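Local coordinates for protein TetR family transcriptional regulator (Rhodococcus erythropolis, PDB 4ZA6) that probably binds operator DNA as a TetR-family repressor, controlling qsdA and so the degradation of N-acyl-homoserine lactone quorum-sensing signals, at residues Glu6-Arg9 with Ala10-Ala14; Met111-Gly114 with Ser115-Ile119. One frame throughout, in Å; residues are numbered along the deposited sequence.

Contact 1 (Glu6-Arg9 with Ala10-Ala14); sequences ERRR and AIDTA
Arg9 O takes two bonds from Thr13, the backbone N at 3.0 Å and OG1 at 2.8 Å, which approach from opposite faces of the carbonyl plane. The hydroxyl can fold back on this turn because OG1 stands beside its own backbone N (chi1 -52°), a common way for a helical threonine to satisfy itself. Arg8, bent at chi2 and chi3, reaches forward along the helix so that NH1 forms a salt bridge with Asp12 OD1 at 2.9 Å; OD1 lies at the guanidinium edge, while NH1 comes to its syn side but tilted out of the carboxylate plane, the two planes turned 51° apart. NH2 of the same group pairs with Glu57, so one arginine serves two acids. With a leucine in its place, Asp12 and Glu57 would probably both lose their cationic mate. Arg7 instead stays extended, and Ile11 CD1 sits over the centre of one guanidinium face, 3.6 Å from Arg7 CZ. Helices 4-19, 26-33 and 37-44 probably form the helix-turn-helix DNA-binding domain of the TetR family; in this i/i+4 example Ala10 and Thr13 pack on Leu33 of helix 26-33 and Ala10 meets Val44 of helix 37-44, while Arg7 and Ile11 touch Thr53 of helix 47-69.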
loop_
_atom_site.group_PDB
_atom_site.type_symbol
_atom_site.label_atom_id
_atom_site.label_comp_id
_atom_site.label_asym_id
_atom_site.label_seq_id
_atom_site.Cartn_x
_atom_site.Cartn_y
_atom_site.Cartn_z
ATOM N N GLU A 6 -3.248 -21.101 11.078
ATOM C CA GLU A 6 -1.778 -21.180 11.197
ATOM C C GLU A 6 -1.096 -19.950 10.554
ATOM O O GLU A 6 -0.299 -19.277 11.212
ATOM C CB GLU A 6 -1.259 -22.470 10.580
ATOM C CG GLU A 6 -1.421 -23.631 11.548
ATOM C CD GLU A 6 -1.286 -25.004 10.923
ATOM O OE1 GLU A 6 -1.146 -25.985 11.691
ATOM O OE2 GLU A 6 -1.326 -25.101 9.674
ATOM N N ARG A 7 -1.472 -19.627 9.301
ATOM C CA ARG A 7 -0.978 -18.481 8.531
ATOM C C ARG A 7 -1.310 -17.167 9.269
ATOM O O ARG A 7 -0.448 -16.301 9.375
ATOM C CB ARG A 7 -1.624 -18.516 7.126
ATOM C CG ARG A 7 -1.108 -17.474 6.118
ATOM C CD ARG A 7 -1.883 -17.529 4.814
ATOM N NE ARG A 7 -1.626 -16.347 3.980
ATOM C CZ ARG A 7 -2.451 -15.307 3.867
ATOM N NH1 ARG A 7 -3.597 -15.280 4.540
ATOM N NH2 ARG A 7 -2.132 -14.283 3.088
ATOM N N ARG A 8 -2.539 -17.034 9.820
ATOM C CA ARG A 8 -2.949 -15.846 10.587
ATOM C C ARG A 8 -2.038 -15.597 11.799
ATOM O O ARG A 8 -1.630 -14.463 12.015
ATOM C CB ARG A 8 -4.439 -15.945 10.993
ATOM C CG ARG A 8 -5.041 -14.770 11.790
ATOM C CD ARG A 8 -4.964 -13.369 11.177
ATOM N NE ARG A 8 -4.979 -13.328 9.707
ATOM C CZ ARG A 8 -4.332 -12.412 8.993
ATOM N NH1 ARG A 8 -3.612 -11.472 9.599
ATOM N NH2 ARG A 8 -4.383 -12.438 7.670
ATOM N N ARG A 9 -1.711 -16.656 12.581
ATOM C CA ARG A 9 -0.811 -16.534 13.728
ATOM C C ARG A 9 0.539 -16.026 13.234
ATOM O O ARG A 9 1.084 -15.093 13.818
ATOM C CB ARG A 9 -0.641 -17.877 14.446
ATOM C CG ARG A 9 -1.834 -18.273 15.296
ATOM C CD ARG A 9 -1.463 -19.426 16.191
ATOM N NE ARG A 9 -2.636 -20.192 16.621
ATOM C CZ ARG A 9 -3.009 -21.355 16.093
ATOM N NH1 ARG A 9 -2.299 -21.908 15.117
ATOM N NH2 ARG A 9 -4.088 -21.974 16.542
ATOM N N ALA A 10 1.030 -16.587 12.112
ATOM C CA ALA A 10 2.305 -16.197 11.502
ATOM C C ALA A 10 2.327 -14.744 11.049
ATOM O O ALA A 10 3.273 -14.034 11.380
ATOM C CB ALA A 10 2.671 -17.138 10.361
ATOM N N ILE A 11 1.281 -14.285 10.322
ATOM C CA ILE A 11 1.207 -12.892 9.845
ATOM C C ILE A 11 1.046 -11.928 11.017
ATOM O O ILE A 11 1.724 -10.900 11.056
ATOM C CB ILE A 11 0.114 -12.685 8.769
ATOM C CG1 ILE A 11 0.284 -13.673 7.593
ATOM C CG2 ILE A 11 0.054 -11.207 8.294
ATOM C CD1 ILE A 11 -0.971 -13.805 6.730
ATOM N N ASP A 12 0.169 -12.268 11.982
ATOM C CA ASP A 12 -0.039 -11.427 13.149
ATOM C C ASP A 12 1.245 -11.202 13.933
ATOM O O ASP A 12 1.497 -10.078 14.378
ATOM C CB ASP A 12 -1.142 -11.993 14.057
ATOM C CG ASP A 12 -2.541 -11.888 13.480
ATOM O OD1 ASP A 12 -2.693 -11.308 12.376
ATOM O OD2 ASP A 12 -3.489 -12.363 14.136
ATOM N N THR A 13 2.058 -12.261 14.095
ATOM C CA THR A 13 3.327 -12.193 14.815
ATOM C C THR A 13 4.325 -11.370 14.024
ATOM O O THR A 13 4.979 -10.504 14.593
ATOM C CB THR A 13 3.798 -13.615 15.232
ATOM O OG1 THR A 13 2.722 -14.279 15.930
ATOM C CG2 THR A 13 5.029 -13.588 16.122
ATOM N N ALA A 14 4.415 -11.614 12.709
ATOM C CA ALA A 14 5.306 -10.867 11.799
ATOM C C ALA A 14 4.931 -9.364 11.762
ATOM O O ALA A 14 5.814 -8.522 11.818
ATOM C CB ALA A 14 5.253 -11.469 10.414
#

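Contact 2 (Met111-Gly114 with Ser115-Ile119); sequences MMPG and SIESI
Direct hydrogen bonding joins Gly114, the N-cap residue, to Ser118 one turn on. Gly114 O receives Ser118 N at 3.0 Å, nearly in line with the carbonyl bond, and Ser118 OG at 2.9 Å, the hydroxyl standing 47° above the carbonyl plane. Ser118 OG reaches it because chi1 (-62°) sets the oxygen beside its own backbone N.

Water supplies a second layer. One molecule donates to Met112 O at 2.8 Å and accepts from Glu117 N at 3.0 Å. Another accepts from Gly114 N at 3.2 Å and donates to Ser118 OG, so that this hydroxyl takes a bond from water while giving its own to the carbonyl.

Glu117 makes van der Waals contact along the Pro113 ring, its chain extended beyond CG and pointing the same way. OE1 comes 3.4 Å from Pro113 N, which has no hydrogen to offer. The charge is answered elsewhere: OE1 forms a salt bridge with Arg152 of helix 143-158, against which Pro113 also rests.

As a worked case of helix initiation, Gly114 at the start of helix 115-133 has no side chain to accept from the Glu117 amide, as a serine, threonine or aspartate N-cap would, and a water bonded to Met112 O takes that place. Arg152 probably helps to offset the negative charge gathered by Glu117 and Asp155, and one of the two acids may be protonated.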
loop_
_atom_site.group_PDB
_atom_site.type_symbol
_atom_site.label_atom_id
_atom_site.label_comp_id
_atom_site.label_asym_id
_atom_site.label_seq_id
_atom_site.Cartn_x
_atom_site.Cartn_y
_atom_site.Cartn_z
ATOM N N MET A 111 7.236 -1.228 -5.373
ATOM C CA MET A 111 7.204 -0.653 -6.731
ATOM C C MET A 111 7.357 -1.601 -7.894
ATOM O O MET A 111 7.394 -1.176 -9.042
ATOM C CB MET A 111 8.144 0.546 -6.814
ATOM C CG MET A 111 7.561 1.753 -6.107
ATOM S SD MET A 111 8.767 3.030 -5.851
ATOM C CE MET A 111 9.693 2.372 -4.397
ATOM N N MET A 112 7.408 -2.883 -7.593
ATOM C CA MET A 112 7.435 -3.960 -8.557
ATOM C C MET A 112 6.080 -4.642 -8.380
ATOM O O MET A 112 5.614 -4.686 -7.228
ATOM C CB MET A 112 8.553 -4.957 -8.190
ATOM C CG MET A 112 8.764 -6.030 -9.211
ATOM S SD MET A 112 10.010 -7.223 -8.758
ATOM C CE MET A 112 9.067 -8.325 -7.616
ATOM N N PRO A 113 5.443 -5.243 -9.422
ATOM C CA PRO A 113 4.194 -5.976 -9.165
ATOM C C PRO A 113 4.384 -7.004 -8.045
ATOM O O PRO A 113 5.456 -7.583 -7.903
ATOM C CB PRO A 113 3.905 -6.641 -10.510
ATOM C CG PRO A 113 4.459 -5.671 -11.505
ATOM C CD PRO A 113 5.771 -5.267 -10.863
ATOM N N GLY A 114 3.408 -7.076 -7.156
ATOM C CA GLY A 114 3.460 -7.953 -5.990
ATOM C C GLY A 114 2.310 -7.636 -5.065
ATOM O O GLY A 114 1.347 -6.989 -5.485
ATOM N N SER A 115 2.421 -8.055 -3.799
ATOM C CA SER A 115 1.397 -7.893 -2.776
ATOM C C SER A 115 0.877 -6.463 -2.542
ATOM O O SER A 115 -0.340 -6.233 -2.600
ATOM C CB SER A 115 1.839 -8.564 -1.482
ATOM O OG SER A 115 1.908 -9.968 -1.670
ATOM N N ILE A 116 1.780 -5.505 -2.317
ATOM C CA ILE A 116 1.413 -4.098 -2.076
ATOM C C ILE A 116 0.654 -3.485 -3.266
ATOM O O ILE A 116 -0.446 -2.963 -3.062
ATOM C CB ILE A 116 2.649 -3.250 -1.644
ATOM C CG1 ILE A 116 3.227 -3.778 -0.293
ATOM C CG2 ILE A 116 2.272 -1.735 -1.550
ATOM C CD1 ILE A 116 4.622 -3.306 0.054
ATOM N N GLU A 117 1.232 -3.550 -4.504
ATOM C CA GLU A 117 0.558 -3.010 -5.689
ATOM C C GLU A 117 -0.779 -3.693 -5.979
ATOM O O GLU A 117 -1.694 -3.006 -6.397
ATOM C CB GLU A 117 1.450 -3.004 -6.944
ATOM C CG GLU A 117 2.538 -1.937 -6.953
ATOM C CD GLU A 117 3.282 -1.736 -8.267
ATOM O OE1 GLU A 117 3.277 -2.646 -9.126
ATOM O OE2 GLU A 117 3.829 -0.632 -8.465
ATOM N N SER A 118 -0.910 -5.026 -5.755
ATOM C CA SER A 118 -2.175 -5.748 -6.022
ATOM C C SER A 118 -3.310 -5.310 -5.130
ATOM O O SER A 118 -4.403 -5.099 -5.631
ATOM C CB SER A 118 -2.002 -7.262 -5.896
ATOM O OG SER A 118 -1.069 -7.726 -6.857
ATOM N N ILE A 119 -3.077 -5.200 -3.811
ATOM C CA ILE A 119 -4.132 -4.756 -2.899
ATOM C C ILE A 119 -4.460 -3.274 -3.140
ATOM O O ILE A 119 -5.636 -2.913 -3.166
ATOM C CB ILE A 119 -3.838 -5.110 -1.409
ATOM C CG1 ILE A 119 -5.099 -4.930 -0.501
ATOM C CG2 ILE A 119 -2.636 -4.323 -0.853
ATOM C CD1 ILE A 119 -6.266 -5.860 -0.766
HETATM O O HOH W 1 3.955 -4.722 -5.000
HETATM O O HOH W 2 0.767 -6.304 -8.768
#

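How the contacts relate
Contact 1 comes first along the chain, on the N-terminal helix 4-19; contact 2 follows about a hundred residues later, where helix 103-111 gives way to helix 115-133 in the TetR-like C-terminal domain. Their centres lie 20 Å apart and their nearest atoms about 8 Å, without touching. What they share is helix 47-69: residues 6-14 lean on Thr53, Val54 and Glu57, and residues 115-119 on Leu55, Ala56 and Glu60. In TetR repressors the N-terminal helices form the DNA-binding domain and the C-terminal domain senses ligand, so a shared helix is consistent with a route for coupling the two.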